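Local coordinates for protein acetyl-CoA acetyltransferase A (Ascaris suum, PDB 6BJA) that probably catalyses the thiolase transfer of acetyl groups between coenzyme A thioesters and binds coenzyme A in its active-site cleft, at residues E158-T169 against E291-P299; R177-I185 against K232-F240. All coordinates share one frame; numbering follows the deposited sequence.

Contact 1 (E158-T169 against E291-P299)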
loop_
_atom_site.group_PDB
_atom_site.type_symbol
_atom_site.label_atom_id
_atom_site.label_comp_id
_atom_site.label_asym_id
_atom_site.label_seq_id
_atom_site.Cartn_x
_atom_site.Cartn_y
_atom_site.Cartn_z
ATOM N N GLU A 158 -9.091 -25.701 -1.616
ATOM C CA GLU A 158 -9.304 -25.979 -0.201
ATOM C C GLU A 158 -9.144 -24.739 0.680
ATOM O O GLU A 158 -9.531 -24.735 1.847
ATOM C CB GLU A 158 -8.323 -27.064 0.268
ATOM C CG GLU A 158 -8.567 -28.433 -0.355
ATOM C CD GLU A 158 -9.726 -29.184 0.283
ATOM O OE1 GLU A 158 -10.272 -28.708 1.304
ATOM O OE2 GLU A 158 -10.090 -30.258 -0.239
ATOM N N TYR A 159 -8.546 -23.701 0.121
ATOM C CA TYR A 159 -8.265 -22.457 0.825
ATOM C C TYR A 159 -7.542 -22.722 2.134
ATOM O O TYR A 159 -7.920 -22.252 3.202
ATOM C CB TYR A 159 -9.548 -21.656 1.038
ATOM C CG TYR A 159 -10.082 -21.108 -0.285
ATOM C CD1 TYR A 159 -9.329 -20.203 -1.046
ATOM C CD2 TYR A 159 -11.311 -21.513 -0.781
ATOM C CE1 TYR A 159 -9.800 -19.713 -2.272
ATOM C CE2 TYR A 159 -11.792 -21.031 -1.993
ATOM C CZ TYR A 159 -11.036 -20.131 -2.735
ATOM O OH TYR A 159 -11.510 -19.644 -3.945
ATOM N N GLN A 160 -6.466 -23.488 2.020
ATOM C CA GLN A 160 -5.574 -23.720 3.143
ATOM C C GLN A 160 -4.193 -23.992 2.610
ATOM O O GLN A 160 -4.029 -24.308 1.437
ATOM C CB GLN A 160 -6.034 -24.888 4.005
ATOM C CG GLN A 160 -6.236 -26.176 3.264
ATOM C CD GLN A 160 -6.945 -27.208 4.141
ATOM O OE1 GLN A 160 -7.773 -26.855 4.979
ATOM N NE2 GLN A 160 -6.595 -28.479 3.975
ATOM N N PRO A 161 -3.185 -23.878 3.472
ATOM C CA PRO A 161 -1.812 -24.070 3.014
ATOM C C PRO A 161 -1.566 -25.482 2.503
ATOM O O PRO A 161 -2.136 -26.430 3.030
ATOM C CB PRO A 161 -0.985 -23.801 4.276
ATOM C CG PRO A 161 -1.876 -22.965 5.137
ATOM C CD PRO A 161 -3.250 -23.448 4.879
ATOM N N MET A 162 -0.711 -25.631 1.501
ATOM C CA MET A 162 -0.375 -26.960 1.016
ATOM C C MET A 162 0.169 -27.831 2.170
ATOM O O MET A 162 -0.091 -29.024 2.198
ATOM C CB MET A 162 0.624 -26.888 -0.137
ATOM C CG MET A 162 -0.010 -26.390 -1.479
ATOM S SD MET A 162 1.230 -26.394 -2.785
ATOM C CE MET A 162 2.412 -25.168 -2.254
ATOM N N GLY A 163 0.877 -27.234 3.119
ATOM C CA GLY A 163 1.391 -28.010 4.244
ATOM C C GLY A 163 0.308 -28.579 5.142
ATOM O O GLY A 163 0.496 -29.631 5.749
ATOM N N LEU A 164 -0.824 -27.900 5.260
ATOM C CA LEU A 164 -1.950 -28.457 5.996
ATOM C C LEU A 164 -2.557 -29.613 5.230
ATOM O O LEU A 164 -2.908 -30.628 5.810
ATOM C CB LEU A 164 -3.018 -27.396 6.268
ATOM C CG LEU A 164 -4.208 -27.878 7.101
ATOM C CD1 LEU A 164 -3.770 -28.518 8.425
ATOM C CD2 LEU A 164 -5.134 -26.714 7.365
ATOM N N CYS A 165 -2.709 -29.454 3.921
ATOM C CA CYS A 165 -3.160 -30.540 3.067
ATOM C C CYS A 165 -2.271 -31.774 3.216
ATOM O O CYS A 165 -2.741 -32.899 3.287
ATOM C CB CYS A 165 -3.171 -30.103 1.607
ATOM S SG CYS A 165 -4.389 -28.778 1.227
ATOM N N ALA A 166 -0.972 -31.559 3.244
ATOM C CA ALA A 166 -0.046 -32.683 3.276
ATOM C C ALA A 166 -0.168 -33.493 4.576
ATOM O O ALA A 166 0.205 -34.671 4.610
ATOM C CB ALA A 166 1.371 -32.185 3.072
ATOM N N GLU A 167 -0.646 -32.858 5.642
ATOM C CA GLU A 167 -0.897 -33.574 6.893
ATOM C C GLU A 167 -1.898 -34.700 6.694
ATOM O O GLU A 167 -1.844 -35.714 7.400
ATOM C CB GLU A 167 -1.404 -32.641 7.993
ATOM C CG GLU A 167 -0.400 -31.653 8.557
ATOM C CD GLU A 167 0.602 -32.267 9.540
ATOM O OE1 GLU A 167 0.645 -33.516 9.677
ATOM O OE2 GLU A 167 1.336 -31.476 10.157
ATOM N N LYS A 168 -2.824 -34.557 5.747
ATOM C CA LYS A 168 -3.751 -35.648 5.472
ATOM C C LYS A 168 -2.994 -36.897 4.999
ATOM O O LYS A 168 -3.287 -38.032 5.419
ATOM C CB LYS A 168 -4.810 -35.230 4.429
ATOM C CG LYS A 168 -5.745 -36.385 4.046
ATOM C CD LYS A 168 -6.833 -35.963 3.103
ATOM C CE LYS A 168 -7.787 -37.123 2.816
ATOM N NZ LYS A 168 -7.132 -38.304 2.191
ATOM N N THR A 169 -1.986 -36.690 4.165
ATOM C CA THR A 169 -1.222 -37.788 3.591
ATOM C C THR A 169 -0.374 -38.407 4.702
ATOM O O THR A 169 -0.212 -39.622 4.759
ATOM C CB THR A 169 -0.368 -37.301 2.409
ATOM O OG1 THR A 169 -1.261 -36.729 1.427
ATOM C CG2 THR A 169 0.438 -38.457 1.800
ATOM N N GLU A 291 -7.642 -35.442 -5.938
ATOM C CA GLU A 291 -8.192 -34.364 -5.126
ATOM C C GLU A 291 -7.099 -33.393 -4.688
ATOM O O GLU A 291 -6.009 -33.822 -4.310
ATOM C CB GLU A 291 -8.884 -34.937 -3.885
ATOM C CG GLU A 291 -10.144 -35.718 -4.202
ATOM C CD GLU A 291 -11.317 -34.828 -4.561
ATOM O OE1 GLU A 291 -11.330 -33.644 -4.172
ATOM O OE2 GLU A 291 -12.235 -35.325 -5.230
ATOM N N PRO A 292 -7.385 -32.086 -4.696
ATOM C CA PRO A 292 -6.371 -31.120 -4.254
ATOM C C PRO A 292 -5.720 -31.464 -2.911
ATOM O O PRO A 292 -4.502 -31.351 -2.785
ATOM C CB PRO A 292 -7.170 -29.817 -4.186
ATOM C CG PRO A 292 -8.082 -29.956 -5.355
ATOM C CD PRO A 292 -8.519 -31.398 -5.359
ATOM N N ILE A 293 -6.510 -31.883 -1.928
ATOM C CA ILE A 293 -5.952 -32.138 -0.609
ATOM C C ILE A 293 -4.941 -33.285 -0.660
ATOM O O ILE A 293 -4.034 -33.347 0.172
ATOM C CB ILE A 293 -7.078 -32.433 0.415
ATOM C CG1 ILE A 293 -6.519 -32.332 1.839
ATOM C CG2 ILE A 293 -7.719 -33.771 0.150
ATOM C CD1 ILE A 293 -7.604 -32.215 2.906
ATOM N N ASP A 294 -5.107 -34.186 -1.624
ATOM C CA ASP A 294 -4.274 -35.392 -1.738
ATOM C C ASP A 294 -3.099 -35.232 -2.710
ATOM O O ASP A 294 -2.552 -36.219 -3.193
ATOM C CB ASP A 294 -5.136 -36.575 -2.211
ATOM C CG ASP A 294 -6.148 -37.030 -1.163
ATOM O OD1 ASP A 294 -5.766 -37.129 0.023
ATOM O OD2 ASP A 294 -7.337 -37.287 -1.529
ATOM N N PHE A 295 -2.752 -33.995 -3.036
ATOM C CA PHE A 295 -1.714 -33.734 -4.048
ATOM C C PHE A 295 -0.412 -34.502 -3.795
ATOM O O PHE A 295 0.257 -34.896 -4.736
ATOM C CB PHE A 295 -1.420 -32.230 -4.150
ATOM C CG PHE A 295 -0.596 -31.681 -3.033
ATOM C CD1 PHE A 295 -1.123 -31.547 -1.764
ATOM C CD2 PHE A 295 0.705 -31.273 -3.261
ATOM C CE1 PHE A 295 -0.365 -31.049 -0.726
ATOM C CE2 PHE A 295 1.458 -30.762 -2.240
ATOM C CZ PHE A 295 0.939 -30.655 -0.966
ATOM N N THR A 296 -0.101 -34.762 -2.531
ATOM C CA THR A 296 1.135 -35.422 -2.175
ATOM C C THR A 296 1.234 -36.845 -2.749
ATOM O O THR A 296 2.339 -37.326 -2.939
ATOM C CB THR A 296 1.290 -35.463 -0.629
ATOM O OG1 THR A 296 1.313 -34.127 -0.101
ATOM C CG2 THR A 296 2.587 -36.137 -0.209
ATOM N N VAL A 297 0.112 -37.533 -3.000
ATOM C CA VAL A 297 0.186 -38.895 -3.542
ATOM C C VAL A 297 0.037 -38.980 -5.062
ATOM O O VAL A 297 0.140 -40.066 -5.638
ATOM C CB VAL A 297 -0.866 -39.831 -2.886
ATOM C CG1 VAL A 297 -0.694 -39.798 -1.367
ATOM C CG2 VAL A 297 -2.273 -39.477 -3.308
ATOM N N ALA A 298 -0.142 -37.842 -5.731
ATOM C CA ALA A 298 -0.213 -37.858 -7.193
ATOM C C ALA A 298 1.074 -38.344 -7.898
ATOM O O ALA A 298 1.004 -38.967 -8.959
ATOM C CB ALA A 298 -0.586 -36.460 -7.714
ATOM N N PRO A 299 2.261 -38.064 -7.326
ATOM C CA PRO A 299 3.437 -38.502 -8.090
ATOM C C PRO A 299 3.523 -40.010 -8.312
ATOM O O PRO A 299 3.864 -40.423 -9.412
ATOM C CB PRO A 299 4.610 -37.994 -7.247
ATOM C CG PRO A 299 4.078 -36.767 -6.613
ATOM C CD PRO A 299 2.634 -37.149 -6.239
HETATM O O HOH W 1 -1.454 -34.297 0.199
HETATM O O HOH W 2 -3.336 -38.190 0.814
#
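F295 turns its ring toward helix 162-172 through a chi1 of 76°, which sets CG between the backbone N and carbonyl carbon, and K168 reaches D294 with CG opposite its own N (chi1 176°) and a bend only at the last torsion. These torsions join the start of helix 162-172 to the 3-10 turn 292-297 of the thiolase fold, bringing together residues of the N-terminal and C-terminal thiolase domains. F295 presents its edge: F295 CE1 lies 3.8 Å from C165 CB, with M162 O and A166 N also near the ring plane. The sulfur of M162 stands obliquely over the same ring, a Met-aromatic contact with M162 SD 5.0 Å from the centroid of F295. Because M162 also touches coenzyme A and F295 lies close to C383, a predicted proton acceptor, this packing borders the active site. I293 packs against C165, CG1 to CB, its CD1 near Q160 NE2 and I293 CG2 3.8 Å from K168 CD, the side chains of I293 and K168 crossing at about a right angle. Within 158-169, Q160 NE2 gives a nearly straight hydrogen bond (165°) to C165 SG, which lies in the amide plane of Q160. K168 NZ forms a salt bridge to D294 OD1 at 2.8 Å on the syn lone pair and has a second partner in D172. Farther along, T169 CG2 packs 3.6 Å from V297 CG1. Two waters share T169 OG1: one donates to it and to I293 O while accepting from T296 N, and the other accepts from T169 OG1 and donates to D294 OD1.

Contact 2 (R177-I185 against K232-F240). With COA (coenzyme A), chain C; ACT (acetate ion), chain B.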
loop_
_atom_site.group_PDB
_atom_site.type_symbol
_atom_site.label_atom_id
_atom_site.label_comp_id
_atom_site.label_asym_id
_atom_site.label_seq_id
_atom_site.Cartn_x
_atom_site.Cartn_y
_atom_site.Cartn_z
ATOM N N ARG A 177 6.186 -37.799 13.121
ATOM C CA ARG A 177 7.142 -36.705 13.272
ATOM C C ARG A 177 8.574 -37.218 13.198
ATOM O O ARG A 177 9.461 -36.625 12.553
ATOM C CB ARG A 177 6.888 -35.998 14.606
ATOM C CG ARG A 177 7.880 -34.946 15.009
ATOM C CD ARG A 177 7.910 -33.754 14.040
ATOM N NE ARG A 177 8.844 -32.746 14.524
ATOM C CZ ARG A 177 8.531 -31.767 15.372
ATOM N NH1 ARG A 177 7.289 -31.618 15.817
ATOM N NH2 ARG A 177 9.459 -30.921 15.776
ATOM N N GLU A 178 8.808 -38.336 13.886
ATOM C CA GLU A 178 10.118 -38.938 13.891
ATOM C C GLU A 178 10.614 -39.305 12.496
ATOM O O GLU A 178 11.776 -39.009 12.161
ATOM C CB GLU A 178 10.103 -40.179 14.792
ATOM C CG GLU A 178 10.011 -39.851 16.274
ATOM C CD GLU A 178 8.601 -39.553 16.808
ATOM O OE1 GLU A 178 7.604 -39.604 16.053
ATOM O OE2 GLU A 178 8.500 -39.286 18.031
ATOM N N GLN A 179 9.759 -39.916 11.678
ATOM C CA GLN A 179 10.127 -40.236 10.294
ATOM C C GLN A 179 10.302 -38.991 9.439
ATOM O O GLN A 179 11.240 -38.933 8.642
ATOM C CB GLN A 179 9.097 -41.130 9.634
ATOM C CG GLN A 179 9.012 -42.538 10.230
ATOM C CD GLN A 179 7.759 -43.220 9.817
ATOM O OE1 GLN A 179 6.675 -42.849 10.266
ATOM N NE2 GLN A 179 7.875 -44.207 8.930
ATOM N N LEU A 180 9.408 -38.014 9.591
ATOM C CA LEU A 180 9.512 -36.790 8.776
ATOM C C LEU A 180 10.817 -36.054 9.093
ATOM O O LEU A 180 11.530 -35.581 8.190
ATOM C CB LEU A 180 8.304 -35.856 9.005
ATOM C CG LEU A 180 7.104 -36.052 8.081
ATOM C CD1 LEU A 180 6.647 -37.478 8.020
ATOM C CD2 LEU A 180 5.975 -35.134 8.548
ATOM N N ASP A 181 11.154 -35.965 10.377
ATOM C CA ASP A 181 12.372 -35.263 10.791
ATOM C C ASP A 181 13.622 -36.031 10.359
ATOM O O ASP A 181 14.581 -35.422 9.874
ATOM C CB ASP A 181 12.397 -35.051 12.313
ATOM C CG ASP A 181 11.518 -33.897 12.764
ATOM O OD1 ASP A 181 11.000 -33.138 11.890
ATOM O OD2 ASP A 181 11.368 -33.741 13.999
ATOM N N ALA A 182 13.619 -37.358 10.510
ATOM C CA ALA A 182 14.768 -38.145 10.085
ATOM C C ALA A 182 14.970 -38.016 8.575
ATOM O O ALA A 182 16.093 -37.924 8.110
ATOM C CB ALA A 182 14.612 -39.603 10.483
ATOM N N TYR A 183 13.878 -37.999 7.823
ATOM C CA TYR A 183 13.948 -37.828 6.378
ATOM C C TYR A 183 14.569 -36.488 6.023
ATOM O O TYR A 183 15.424 -36.404 5.134
ATOM C CB TYR A 183 12.543 -37.949 5.762
ATOM C CG TYR A 183 12.594 -37.866 4.258
ATOM C CD1 TYR A 183 12.632 -36.635 3.617
ATOM C CD2 TYR A 183 12.635 -39.012 3.475
ATOM C CE1 TYR A 183 12.724 -36.558 2.241
ATOM C CE2 TYR A 183 12.720 -38.938 2.086
ATOM C CZ TYR A 183 12.776 -37.710 1.484
ATOM O OH TYR A 183 12.872 -37.656 0.104
ATOM N N ALA A 184 14.148 -35.436 6.713
ATOM C CA ALA A 184 14.641 -34.104 6.442
ATOM C C ALA A 184 16.120 -34.027 6.726
ATOM O O ALA A 184 16.904 -33.546 5.905
ATOM C CB ALA A 184 13.880 -33.060 7.280
ATOM N N ILE A 185 16.509 -34.510 7.893
ATOM C CA ILE A 185 17.905 -34.421 8.274
ATOM C C ILE A 185 18.774 -35.196 7.285
ATOM O O ILE A 185 19.866 -34.729 6.942
ATOM C CB ILE A 185 18.088 -34.892 9.727
ATOM C CG1 ILE A 185 17.532 -33.800 10.637
ATOM C CG2 ILE A 185 19.558 -35.128 10.057
ATOM C CD1 ILE A 185 17.433 -34.184 12.085
ATOM N N LYS A 232 17.611 -28.222 16.895
ATOM C CA LYS A 232 16.385 -27.431 16.912
ATOM C C LYS A 232 15.208 -28.177 16.267
ATOM O O LYS A 232 14.041 -27.869 16.520
ATOM C CB LYS A 232 16.643 -26.111 16.195
ATOM C CG LYS A 232 15.705 -24.992 16.547
ATOM C CD LYS A 232 16.288 -23.660 16.100
ATOM C CE LYS A 232 15.616 -22.510 16.813
ATOM N NZ LYS A 232 15.861 -21.211 16.125
ATOM N N VAL A 233 15.524 -29.187 15.468
ATOM C CA VAL A 233 14.521 -29.869 14.658
ATOM C C VAL A 233 13.418 -30.528 15.506
ATOM O O VAL A 233 12.248 -30.383 15.208
ATOM C CB VAL A 233 15.196 -30.919 13.745
ATOM C CG1 VAL A 233 14.168 -31.847 13.092
ATOM C CG2 VAL A 233 16.057 -30.212 12.685
ATOM N N PRO A 234 13.782 -31.270 16.563
ATOM C CA PRO A 234 12.698 -31.849 17.364
ATOM C C PRO A 234 12.006 -30.843 18.267
ATOM O O PRO A 234 10.988 -31.177 18.876
ATOM C CB PRO A 234 13.420 -32.920 18.198
ATOM C CG PRO A 234 14.822 -32.467 18.250
ATOM C CD PRO A 234 15.087 -31.845 16.920
ATOM N N ALA A 235 12.555 -29.647 18.384
ATOM C CA ALA A 235 11.995 -28.637 19.275
ATOM C C ALA A 235 10.925 -27.807 18.588
ATOM O O ALA A 235 10.121 -27.144 19.250
ATOM C CB ALA A 235 13.090 -27.734 19.793
ATOM N N LEU A 236 10.927 -27.819 17.257
ATOM C CA LEU A 236 9.980 -27.013 16.508
ATOM C C LEU A 236 8.551 -27.471 16.712
ATOM O O LEU A 236 8.284 -28.660 16.866
ATOM C CB LEU A 236 10.308 -27.058 15.017
ATOM C CG LEU A 236 11.678 -26.557 14.592
ATOM C CD1 LEU A 236 11.732 -26.548 13.085
ATOM C CD2 LEU A 236 11.979 -25.182 15.156
ATOM N N HIS A 237 7.630 -26.508 16.670
ATOM C CA HIS A 237 6.207 -26.778 16.741
ATOM C C HIS A 237 5.650 -26.943 15.336
ATOM O O HIS A 237 6.137 -26.294 14.408
ATOM C CB HIS A 237 5.497 -25.646 17.484
ATOM C CG HIS A 237 6.130 -25.317 18.804
ATOM N ND1 HIS A 237 6.100 -26.184 19.876
ATOM C CD2 HIS A 237 6.839 -24.239 19.209
ATOM C CE1 HIS A 237 6.753 -25.646 20.891
ATOM N NE2 HIS A 237 7.213 -24.468 20.515
ATOM N N PRO A 238 4.648 -27.826 15.168
ATOM C CA PRO A 238 4.014 -27.972 13.852
ATOM C C PRO A 238 3.552 -26.630 13.310
ATOM O O PRO A 238 2.987 -25.841 14.065
ATOM C CB PRO A 238 2.839 -28.901 14.129
ATOM C CG PRO A 238 3.321 -29.746 15.269
ATOM C CD PRO A 238 4.154 -28.834 16.124
ATOM N N ALA A 239 3.804 -26.390 12.026
ATOM C CA ALA A 239 3.578 -25.080 11.416
ATOM C C ALA A 239 2.198 -24.909 10.806
ATOM O O ALA A 239 1.758 -23.776 10.595
ATOM C CB ALA A 239 4.619 -24.837 10.356
ATOM N N PHE A 240 1.531 -26.015 10.504
ATOM C CA PHE A 240 0.279 -25.979 9.742
ATOM C C PHE A 240 -0.924 -26.522 10.493
ATOM O O PHE A 240 -2.059 -26.080 10.268
ATOM C CB PHE A 240 0.461 -26.754 8.441
ATOM C CG PHE A 240 1.554 -26.211 7.585
ATOM C CD1 PHE A 240 1.395 -25.008 6.928
ATOM C CD2 PHE A 240 2.749 -26.875 7.458
ATOM C CE1 PHE A 240 2.391 -24.491 6.155
ATOM C CE2 PHE A 240 3.761 -26.363 6.686
ATOM C CZ PHE A 240 3.575 -25.156 6.016
HETATM N N1A COA C . 16.667 -26.738 11.066
HETATM C C2A COA C . 16.427 -26.265 12.303
HETATM N N3A COA C . 15.570 -25.267 12.564
HETATM C C4A COA C . 14.878 -24.667 11.574
HETATM C C5A COA C . 15.071 -25.125 10.195
HETATM C C6A COA C . 16.032 -26.231 9.984
HETATM N N6A COA C . 16.276 -26.727 8.754
HETATM N N7A COA C . 14.268 -24.360 9.428
HETATM C C8A COA C . 13.621 -23.491 10.249
HETATM N N9A COA C . 13.988 -23.684 11.539
HETATM C C1B COA C . 13.539 -22.947 12.751
HETATM C C2B COA C . 14.088 -21.531 12.708
HETATM O O2B COA C . 15.270 -21.395 13.501
HETATM C C3B COA C . 12.986 -20.648 13.254
HETATM O O3B COA C . 13.417 -20.115 14.513
HETATM P P3B COA C . 12.762 -20.370 15.956
HETATM O O7A COA C . 12.565 -21.857 16.137
HETATM O O8A COA C . 13.723 -19.856 17.004
HETATM O O9A COA C . 11.439 -19.652 16.052
HETATM C C4B COA C . 11.727 -21.520 13.223
HETATM O O4B COA C . 12.113 -22.846 12.852
HETATM C C5B COA C . 10.778 -21.012 12.154
HETATM O O5B COA C . 11.454 -21.199 10.913
HETATM P P1A COA C . 11.743 -20.009 9.862
HETATM O O1A COA C . 12.377 -18.802 10.511
HETATM O O2A COA C . 12.619 -20.508 8.733
HETATM O O3A COA C . 10.332 -19.550 9.283
HETATM P P2A COA C . 10.199 -18.099 8.610
HETATM O O4A COA C . 10.376 -17.019 9.656
HETATM O O5A COA C . 11.187 -17.928 7.474
HETATM O O6A COA C . 8.706 -18.098 8.039
HETATM C CBP COA C . 7.875 -18.708 5.914
HETATM C CCP COA C . 8.293 -19.224 7.274
HETATM C CDP COA C . 6.741 -17.732 6.133
HETATM C CEP COA C . 8.995 -17.911 5.238
HETATM C CAP COA C . 7.305 -19.866 5.075
HETATM O OAP COA C . 6.687 -19.301 3.908
HETATM C C9P COA C . 8.332 -20.907 4.680
HETATM O O9P COA C . 9.531 -20.689 4.762
HETATM N N8P COA C . 7.923 -22.095 4.226
HETATM C C7P COA C . 6.543 -22.510 4.086
HETATM C C6P COA C . 6.481 -24.020 3.898
HETATM C C5P COA C . 6.014 -24.300 2.496
HETATM O O5P COA C . 4.829 -24.526 2.259
HETATM N N4P COA C . 6.949 -24.244 1.558
HETATM C C3P COA C . 6.596 -24.399 0.159
HETATM C C2P COA C . 6.788 -25.793 -0.389
HETATM S S1P COA C . 5.351 -26.269 -1.367
HETATM C C ACT B . 6.564 -29.846 19.263
HETATM O O ACT B . 5.745 -28.903 19.391
HETATM O OXT ACT B . 6.188 -30.815 18.561
HETATM C CH3 ACT B . 7.906 -29.822 19.930
HETATM O O HOH W 3 11.030 -30.506 12.788
#
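The first turns of helix 177-197 lie beside the loop 232-240, whose residues 233-235 have helical backbone angles without regular helical bonding; the closest CA pair, D181 and V233, is 7.0 Å apart. L236 leaves this turn with an extended backbone (psi 148°), and the carbonyls of V233 and L236 both come within reach of R177 NH2. R177 sends its CG opposite its backbone N (chi1 173°) and bends at chi2, laying the guanidinium edge against the loop. R177 NH2 bonds V233 O at 2.9 Å, in both the carbonyl and the guanidinium planes, and L236 O at 2.8 Å with the donor tilted from the carbonyl plane. R177 NE donates to D181 OD2 at 2.8 Å, a salt bridge one turn on in the same helix; together with the two NH2 bonds, it limits the rotation of the guanidinium. D181 itself leans on V233, D181 CG to V233 CG1 3.4 Å, and its OD1 accepts a hydrogen bond from a water that also donates one to V233 O; N252 is a further partner of OD1. I185 CD1 adds a looser apolar touch on V233 CG1. An acetate, probably from the crystallisation liquor, accepts at O from H237 ND1 (2.8 Å) and weakly at OXT from R177 NH1. Toward the cofactor, V233 CG2 approaches the adenine, L236 CD2 the ribose, and K232 NZ bonds coenzyme A O2B and phosphate oxygen O8A at 2.7 Å each, and O3B as well. The loop joined to this helix start by R177 forms one wall of a thiolase coenzyme A pocket.

Contact 1 lies deeper, its centre about 18 Å from that of the chain, against about 23 Å for contact 2, with seven of thirteen touching residues buried, against three of eight. It joins the N-terminal and C-terminal thiolase domains, whereas both segments of contact 2 belong to the N-terminal one. Their chemistry differs: contact 1 is mainly apolar and aromatic, with linking waters and a salt bridge where K168 and D294 are partly exposed, while contact 2 rests on an arginine gripping backbone carbonyls. Helices 162-172 and 177-197 are consecutive, and F240 packs against P161, G163 and L164, so the two touch directly. Coenzyme A meets M162 in one and K232, V233, L236 and F240 in the other.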